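Local atomic coordinates of exoglucanase A (Cellulomonas fimi, PDB entry 7CBD), a protein that hydrolyses 1,4-beta-glucosidic linkages of cellulose with inversion of anomeric configuration, releasing cellobiose from the non-reducing chain ends, this chain being its catalytic domain. Residues A224-F229 with A284-S289; Q172-A177 with A213-S218; S203-S208 with T274-R279. One frame throughout, in Å; residues are numbered along the deposited sequence. Where two conformers were deposited one is given.

All three contacts lie in the glycoside hydrolase family 6 catalytic domain and gather round helix 202-218. Interaction 3 packs its first turns on helix 270-283. Interaction 2 packs its last turns on helix 161-182. Their centres are about 18 Å apart and they do not touch. Interaction 1 lies about 13 Å from each, between centres, and meets both: the ring atom F286 CZ is 3.8 Å from A216 CB, and S288 O is 3.2 Å from H278 NE2. Interaction 1 is away from the annotated sites. The side chains of V174 in interaction 2 and S208 in interaction 3 are each about 11 Å from that of D149, the predicted proton donor.

Interaction 1: residues A224-F229 with A284-S289; sequences ASIDGF and AGFPSS
F229 and F286 form a T-shaped pair. The edge of the F229 ring points at the face of F286. The planes stand at 86° and the centroids are 5.1 Å apart. F229 CZ leads: it sits over one face of F286, offset toward the rim, and is 3.6 Å from F286 CE1. I226 comes to the same ring from another direction. Its CD1 lies in the ring plane at the edge, 3.9 Å from F286 CE1. F286 is therefore touched on a face by one residue and on its rim by the other. The I226 methyl is placed by the extended end of its chain, with chi2 at 168°. With F286 cut back to an alanine, the F229 edge would probably lose its aromatic face and a gap would open beside I226 CD1.

This apolar part is buried, and no hydrogen bond crosses between the segments. The other side is loose. A224, P287, S288 and S289 are exposed and make no close contact across the pair. G285 ends helix 270-283 in a Schellman motif, and its positive phi turns the chain just before F286.

The contact joins the start of strand 228-231 and the turn before it to the loop that leads into strand 291-295. These strands are parallel neighbours in the main sheet, and backbone bonds tie F229 to G291 and L293. On the helix side, F286 rests on A213 and A216 of helix 202-218. Both phenylalanines also touch L281 of helix 270-283, while I226 and F229 reach I191 of strand 187-192.

Interaction 2: residues Q172-A177 with A213-S218; sequences QGVKYA and AEVAKS
K175 NZ donates a hydrogen bond to the backbone carbonyl S218 O at 2.8 Å. It is the one hydrogen bond between the segments. The C=O...N angle is 145°, and the donor is tilted 18° from the carbonyl plane. The lysine chain runs nearly straight out to CE and then bends, with chi4 at 61°, which turns the ammonium onto the oxygen. Its methylenes lie alongside S218 on the way. K175 CD is 3.3 Å from S218 O, and it is 3.8 Å from S218 OG. The same ammonium forms a salt bridge with D179 one turn further along its own helix. The positive charge is thus shared between a carboxylate and a carbonyl near the C-terminal end of helix 202-218, where the helix dipole would probably favour a cation.

The S218 hydroxyl turns back into its own helix. OG donates to V215 O at 2.7 Å, in the carbonyl plane and on a lone pair. This bond is likely to hold the hydroxyl in place, beside the aliphatic part of K175.

Both helices belong to the distorted alpha/beta (TIM-like) barrel of family 6. Strand 187-192 lies between them in sequence, and helix 202-218 then leads on to strand 228-231, which pairs in parallel with 187-192.

The apolar part of the contact is small. V174 CG1 meets V215 CG1 at 3.9 Å, and the two side chains cross at about a right angle. These valines are buried, while K175 and S218 are partly exposed. V174 also touches L96 in a loop. E214 of helix 202-218 forms a further salt bridge with R171 of helix 161-182.

Interaction 3: residues S203-S208 with T274-R279; sequences SNAGPS and TAHMHR
H276 and M277 reach A205 by different torsions. The imidazole of H276 extends away from its backbone nitrogen, with chi1 at -177°, which carries CE1 forward to A205. M277 instead bends at chi2 and chi3 (-59° at chi2), which brings its sulfur and methyl round to the facing helix. Two helices of the distorted alpha/beta barrel of family 6 pack here, 202-218 and 270-283. The axes of the short segments come within 10.2 Å and cross at -42°, with the chains running roughly the same way.

A205 is the centre of the contact. Its CB touches both partners, at 3.7 Å from H276 CE1 and at 3.8 Å from M277 SD. The methyl approaches the imidazole obliquely. The two helices come nearest in backbone here, with A205 CA 7.0 Å from M277 CA. M277 CE is 4.5 Å from S208 CB, a looser contact. No hydrogen bond crosses between the segments. A205, S208 and M277 are buried, while H276 is partly exposed.

H276 and S208 have polar partners outside the contact. H276 ND1 is hydrogen-bonded to D267, which would hold the ring in its rotation while CE1 meets the alanine. S208 OG is bonded to T155 OG1, a link to helix 153-156. Helix 202-218 is kinked at P207, whose nitrogen makes no bond to the turn before. S208, the next residue, gives N204 O two bonds: from S208 N at 3.1 Å and from S208 OG at 2.8 Å, reaching it from opposite faces of its carbonyl plane.

Interaction 1: residues A224-F229 with A284-S289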
loop_
_atom_site.group_PDB
_atom_site.type_symbol
_atom_site.label_atom_id
_atom_site.label_comp_id
_atom_site.label_asym_id
_atom_site.label_seq_id
_atom_site.Cartn_x
_atom_site.Cartn_y
_atom_site.Cartn_z
ATOM N N ALA A 224 20.074 3.082 11.106
ATOM C CA ALA A 224 19.634 1.743 11.490
ATOM C C ALA A 224 18.152 1.679 11.852
ATOM O O ALA A 224 17.581 0.581 11.893
ATOM C CB ALA A 224 20.469 1.234 12.663
ATOM N N SER A 225 17.522 2.821 12.131
ATOM C CA SER A 225 16.111 2.824 12.514
ATOM C C SER A 225 15.194 2.370 11.395
ATOM O O SER A 225 14.071 1.933 11.675
ATOM C CB SER A 225 15.687 4.226 12.937
ATOM O OG SER A 225 16.419 4.650 14.069
ATOM N N ILE A 226 15.628 2.497 10.146
ATOM C CA ILE A 226 14.800 2.212 8.983
ATOM C C ILE A 226 15.405 1.029 8.244
ATOM O O ILE A 226 16.510 1.124 7.699
ATOM C CB ILE A 226 14.692 3.442 8.068
ATOM C CG1 ILE A 226 14.021 4.602 8.809
ATOM C CG2 ILE A 226 13.931 3.102 6.803
ATOM C CD1 ILE A 226 14.134 5.937 8.099
ATOM N N ASP A 227 14.669 -0.080 8.204
ATOM C CA ASP A 227 15.171 -1.278 7.540
ATOM C C ASP A 227 14.974 -1.241 6.032
ATOM O O ASP A 227 15.763 -1.840 5.290
ATOM C CB ASP A 227 14.483 -2.498 8.136
ATOM C CG ASP A 227 14.872 -2.709 9.574
ATOM O OD1 ASP A 227 15.999 -3.186 9.828
ATOM O OD2 ASP A 227 14.062 -2.372 10.454
ATOM N N GLY A 228 13.952 -0.539 5.563
ATOM C CA GLY A 228 13.660 -0.519 4.148
ATOM C C GLY A 228 12.520 0.429 3.866
ATOM O O GLY A 228 12.108 1.213 4.725
ATOM N N PHE A 229 12.006 0.335 2.644
ATOM C CA PHE A 229 11.002 1.262 2.135
ATOM C C PHE A 229 9.950 0.481 1.361
ATOM O O PHE A 229 10.251 -0.545 0.753
ATOM C CB PHE A 229 11.678 2.311 1.246
ATOM C CG PHE A 229 12.693 3.126 1.987
ATOM C CD1 PHE A 229 12.330 4.314 2.599
ATOM C CD2 PHE A 229 14.004 2.678 2.127
ATOM C CE1 PHE A 229 13.255 5.051 3.322
ATOM C CE2 PHE A 229 14.928 3.404 2.851
ATOM C CZ PHE A 229 14.554 4.591 3.442
ATOM N N ALA A 284 21.654 9.729 -0.494
ATOM C CA ALA A 284 21.289 10.649 0.576
ATOM C C ALA A 284 21.807 10.219 1.941
ATOM O O ALA A 284 21.656 10.980 2.904
ATOM C CB ALA A 284 19.768 10.824 0.628
ATOM N N GLY A 285 22.382 9.020 2.060
ATOM C CA GLY A 285 23.011 8.608 3.299
ATOM C C GLY A 285 22.629 7.226 3.792
ATOM O O GLY A 285 23.267 6.713 4.712
ATOM N N PHE A 286 21.602 6.611 3.208
ATOM C CA PHE A 286 21.191 5.288 3.650
ATOM C C PHE A 286 22.201 4.240 3.193
ATOM O O PHE A 286 22.817 4.383 2.135
ATOM C CB PHE A 286 19.805 4.956 3.093
ATOM C CG PHE A 286 18.701 5.677 3.805
ATOM C CD1 PHE A 286 18.132 5.134 4.951
ATOM C CD2 PHE A 286 18.273 6.928 3.372
ATOM C CE1 PHE A 286 17.138 5.810 5.637
ATOM C CE2 PHE A 286 17.279 7.609 4.057
ATOM C CZ PHE A 286 16.709 7.043 5.191
ATOM N N PRO A 287 22.387 3.175 3.971
ATOM C CA PRO A 287 23.287 2.104 3.536
ATOM C C PRO A 287 22.687 1.355 2.357
ATOM O O PRO A 287 21.467 1.244 2.213
ATOM C CB PRO A 287 23.392 1.203 4.770
ATOM C CG PRO A 287 22.083 1.407 5.491
ATOM C CD PRO A 287 21.729 2.865 5.254
ATOM N N SER A 288 23.565 0.832 1.498
ATOM C CA SER A 288 23.102 0.130 0.305
ATOM C C SER A 288 22.255 -1.093 0.637
ATOM O O SER A 288 21.509 -1.571 -0.227
ATOM C CB SER A 288 24.288 -0.250 -0.583
ATOM O OG SER A 288 25.138 -1.171 0.072
ATOM N N SER A 289 22.350 -1.605 1.866
ATOM C CA SER A 289 21.613 -2.786 2.303
ATOM C C SER A 289 20.115 -2.546 2.458
ATOM O O SER A 289 19.376 -3.515 2.645
ATOM C CB SER A 289 22.185 -3.264 3.639
ATOM O OG SER A 289 22.268 -2.190 4.564
#

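Interaction 2: residues Q172-A177 with A213-S218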
loop_
_atom_site.group_PDB
_atom_site.type_symbol
_atom_site.label_atom_id
_atom_site.label_comp_id
_atom_site.label_asym_id
_atom_site.label_seq_id
_atom_site.Cartn_x
_atom_site.Cartn_y
_atom_site.Cartn_z
ATOM N N GLN A 172 8.022 14.591 13.889
ATOM C CA GLN A 172 8.199 14.138 15.266
ATOM C C GLN A 172 7.489 12.812 15.512
ATOM O O GLN A 172 7.989 11.965 16.265
ATOM C CB GLN A 172 7.727 15.219 16.238
ATOM C CG GLN A 172 8.526 16.516 16.119
ATOM C CD GLN A 172 7.902 17.676 16.863
ATOM O OE1 GLN A 172 7.243 17.490 17.886
ATOM N NE2 GLN A 172 8.109 18.888 16.352
ATOM N N GLY A 173 6.334 12.609 14.875
ATOM C CA GLY A 173 5.610 11.366 15.058
ATOM C C GLY A 173 6.313 10.189 14.420
ATOM O O GLY A 173 6.400 9.114 15.017
ATOM N N VAL A 174 6.833 10.373 13.202
ATOM C CA VAL A 174 7.576 9.289 12.570
ATOM C C VAL A 174 8.851 8.988 13.353
ATOM O O VAL A 174 9.209 7.821 13.544
ATOM C CB VAL A 174 7.835 9.565 11.075
ATOM C CG1 VAL A 174 8.775 8.509 10.494
ATOM C CG2 VAL A 174 6.529 9.571 10.308
ATOM N N LYS A 175 9.551 10.025 13.837
ATOM C CA LYS A 175 10.713 9.788 14.693
ATOM C C LYS A 175 10.341 8.932 15.899
ATOM O O LYS A 175 11.049 7.976 16.242
ATOM C CB LYS A 175 11.335 11.111 15.152
ATOM C CG LYS A 175 12.350 10.925 16.285
ATOM C CD LYS A 175 12.949 12.225 16.793
ATOM C CE LYS A 175 13.556 12.055 18.204
ATOM N NZ LYS A 175 14.674 11.051 18.292
ATOM N N TYR A 176 9.226 9.262 16.556
ATOM C CA TYR A 176 8.823 8.524 17.749
ATOM C C TYR A 176 8.485 7.078 17.412
ATOM O O TYR A 176 8.897 6.152 18.120
ATOM C CB TYR A 176 7.633 9.221 18.400
ATOM C CG TYR A 176 7.310 8.706 19.783
ATOM C CD1 TYR A 176 7.997 9.177 20.897
ATOM C CD2 TYR A 176 6.329 7.739 19.975
ATOM C CE1 TYR A 176 7.699 8.712 22.165
ATOM C CE2 TYR A 176 6.027 7.266 21.240
ATOM C CZ TYR A 176 6.722 7.751 22.328
ATOM O OH TYR A 176 6.424 7.282 23.587
ATOM N N ALA A 177 7.721 6.867 16.335
ATOM C CA ALA A 177 7.384 5.517 15.904
ATOM C C ALA A 177 8.646 4.715 15.631
ATOM O O ALA A 177 8.797 3.586 16.115
ATOM C CB ALA A 177 6.501 5.579 14.659
ATOM N N ALA A 213 16.285 10.995 4.780
ATOM C CA ALA A 213 17.565 10.957 5.480
ATOM C C ALA A 213 17.553 11.855 6.711
ATOM O O ALA A 213 18.105 11.487 7.754
ATOM C CB ALA A 213 18.705 11.330 4.535
ATOM N N GLU A 214 16.938 13.040 6.613
ATOM C CA GLU A 214 16.823 13.905 7.786
ATOM C C GLU A 214 16.062 13.203 8.899
ATOM O O GLU A 214 16.450 13.271 10.073
ATOM C CB GLU A 214 16.105 15.199 7.420
ATOM C CG GLU A 214 16.885 16.089 6.492
ATOM C CD GLU A 214 16.106 17.323 6.078
ATOM O OE1 GLU A 214 15.008 17.555 6.633
ATOM O OE2 GLU A 214 16.592 18.057 5.195
ATOM N N VAL A 215 14.960 12.543 8.552
ATOM C CA VAL A 215 14.190 11.820 9.556
ATOM C C VAL A 215 15.039 10.721 10.186
ATOM O O VAL A 215 15.094 10.584 11.414
ATOM C CB VAL A 215 12.881 11.287 8.952
ATOM C CG1 VAL A 215 12.184 10.336 9.925
ATOM C CG2 VAL A 215 11.980 12.462 8.577
ATOM N N ALA A 216 15.750 9.950 9.360
ATOM C CA ALA A 216 16.644 8.925 9.897
ATOM C C ALA A 216 17.637 9.518 10.896
ATOM O O ALA A 216 17.813 8.998 12.007
ATOM C CB ALA A 216 17.382 8.232 8.750
ATOM N N LYS A 217 18.297 10.614 10.517
ATOM C CA LYS A 217 19.317 11.204 11.375
ATOM C C LYS A 217 18.739 11.781 12.664
ATOM O O LYS A 217 19.485 11.959 13.634
ATOM C CB LYS A 217 20.129 12.241 10.596
ATOM C CG LYS A 217 21.051 11.604 9.565
ATOM C CD LYS A 217 21.842 12.631 8.774
ATOM C CE LYS A 217 20.972 13.339 7.762
ATOM N NZ LYS A 217 21.803 14.110 6.801
ATOM N N SER A 218 17.429 12.056 12.705
ATOM C CA SER A 218 16.780 12.541 13.920
ATOM C C SER A 218 16.470 11.431 14.917
ATOM O O SER A 218 16.183 11.729 16.079
ATOM C CB SER A 218 15.480 13.281 13.585
ATOM O OG SER A 218 14.427 12.365 13.290
#

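Interaction 3: residues S203-S208 with T274-R279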
loop_
_atom_site.group_PDB
_atom_site.type_symbol
_atom_site.label_atom_id
_atom_site.label_comp_id
_atom_site.label_asym_id
_atom_site.label_seq_id
_atom_site.Cartn_x
_atom_site.Cartn_y
_atom_site.Cartn_z
ATOM N N SER A 203 12.192 16.201 -9.520
ATOM C CA SER A 203 11.945 17.325 -8.625
ATOM C C SER A 203 11.185 16.923 -7.364
ATOM O O SER A 203 11.155 17.701 -6.406
ATOM C CB SER A 203 11.160 18.396 -9.365
ATOM O OG SER A 203 10.071 17.790 -10.025
ATOM N N ASN A 204 10.554 15.748 -7.351
ATOM C CA ASN A 204 9.900 15.229 -6.157
ATOM C C ASN A 204 10.698 14.119 -5.487
ATOM O O ASN A 204 10.790 14.078 -4.256
ATOM C CB ASN A 204 8.499 14.710 -6.495
ATOM C CG ASN A 204 7.529 15.830 -6.855
ATOM O OD1 ASN A 204 7.836 17.014 -6.709
ATOM N ND2 ASN A 204 6.342 15.452 -7.325
ATOM N N ALA A 205 11.297 13.229 -6.280
ATOM C CA ALA A 205 12.047 12.108 -5.725
ATOM C C ALA A 205 13.243 12.590 -4.917
ATOM O O ALA A 205 13.504 12.088 -3.818
ATOM C CB ALA A 205 12.504 11.196 -6.861
ATOM N N GLY A 206 13.992 13.550 -5.454
ATOM C CA GLY A 206 15.196 14.028 -4.817
ATOM C C GLY A 206 14.951 14.621 -3.444
ATOM O O GLY A 206 15.544 14.194 -2.445
ATOM N N PRO A 207 14.094 15.643 -3.367
ATOM C CA PRO A 207 13.789 16.226 -2.052
ATOM C C PRO A 207 13.188 15.225 -1.083
ATOM O O PRO A 207 13.433 15.316 0.128
ATOM C CB PRO A 207 12.813 17.360 -2.388
ATOM C CG PRO A 207 13.192 17.753 -3.787
ATOM C CD PRO A 207 13.553 16.463 -4.469
ATOM N N SER A 208 12.423 14.251 -1.580
ATOM C CA SER A 208 11.866 13.239 -0.691
ATOM C C SER A 208 12.966 12.383 -0.079
ATOM O O SER A 208 12.953 12.113 1.128
ATOM C CB SER A 208 10.843 12.383 -1.436
ATOM O OG SER A 208 9.749 13.189 -1.810
ATOM N N THR A 274 11.127 1.892 -7.581
ATOM C CA THR A 274 11.927 1.379 -6.468
ATOM C C THR A 274 13.422 1.401 -6.789
ATOM O O THR A 274 14.243 1.688 -5.910
ATOM C CB THR A 274 11.461 -0.016 -6.031
ATOM O OG1 THR A 274 11.370 -0.888 -7.164
ATOM C CG2 THR A 274 10.106 0.047 -5.327
ATOM N N ALA A 275 13.800 1.120 -8.041
ATOM C CA ALA A 275 15.208 1.231 -8.421
ATOM C C ALA A 275 15.685 2.674 -8.308
ATOM O O ALA A 275 16.783 2.945 -7.802
ATOM C CB ALA A 275 15.423 0.709 -9.844
ATOM N N HIS A 276 14.857 3.609 -8.765
ATOM C CA HIS A 276 15.169 5.033 -8.709
ATOM C C HIS A 276 15.354 5.496 -7.269
ATOM O O HIS A 276 16.362 6.130 -6.925
ATOM C CB HIS A 276 14.003 5.763 -9.383
ATOM C CG HIS A 276 14.149 7.251 -9.497
ATOM N ND1 HIS A 276 13.105 8.049 -9.913
ATOM C CD2 HIS A 276 15.193 8.084 -9.272
ATOM C CE1 HIS A 276 13.498 9.309 -9.941
ATOM N NE2 HIS A 276 14.760 9.358 -9.553
ATOM N N MET A 277 14.393 5.165 -6.405
ATOM C CA MET A 277 14.465 5.622 -5.023
ATOM C C MET A 277 15.583 4.932 -4.258
ATOM O O MET A 277 16.220 5.554 -3.403
ATOM C CB MET A 277 13.123 5.431 -4.328
ATOM C CG MET A 277 12.076 6.410 -4.810
ATOM S SD MET A 277 12.529 8.149 -4.573
ATOM C CE MET A 277 12.252 8.348 -2.809
ATOM N N HIS A 278 15.844 3.648 -4.533
ATOM C CA HIS A 278 16.972 3.006 -3.867
ATOM C C HIS A 278 18.259 3.774 -4.132
ATOM O O HIS A 278 19.042 4.026 -3.212
ATOM C CB HIS A 278 17.092 1.536 -4.276
ATOM C CG HIS A 278 18.035 0.751 -3.417
ATOM N ND1 HIS A 278 19.395 0.706 -3.641
ATOM C CD2 HIS A 278 17.810 -0.018 -2.324
ATOM C CE1 HIS A 278 19.966 -0.056 -2.724
ATOM N NE2 HIS A 278 19.028 -0.508 -1.913
ATOM N N ARG A 279 18.498 4.150 -5.395
ATOM C CA ARG A 279 19.676 4.943 -5.737
ATOM C C ARG A 279 19.711 6.235 -4.935
ATOM O O ARG A 279 20.709 6.546 -4.274
ATOM C CB ARG A 279 19.669 5.275 -7.230
ATOM C CG ARG A 279 20.049 4.140 -8.156
ATOM C CD ARG A 279 20.256 4.645 -9.586
ATOM N NE ARG A 279 19.013 5.109 -10.207
ATOM C CZ ARG A 279 18.214 4.342 -10.941
ATOM N NH1 ARG A 279 18.521 3.071 -11.143
ATOM N NH2 ARG A 279 17.106 4.847 -11.468
#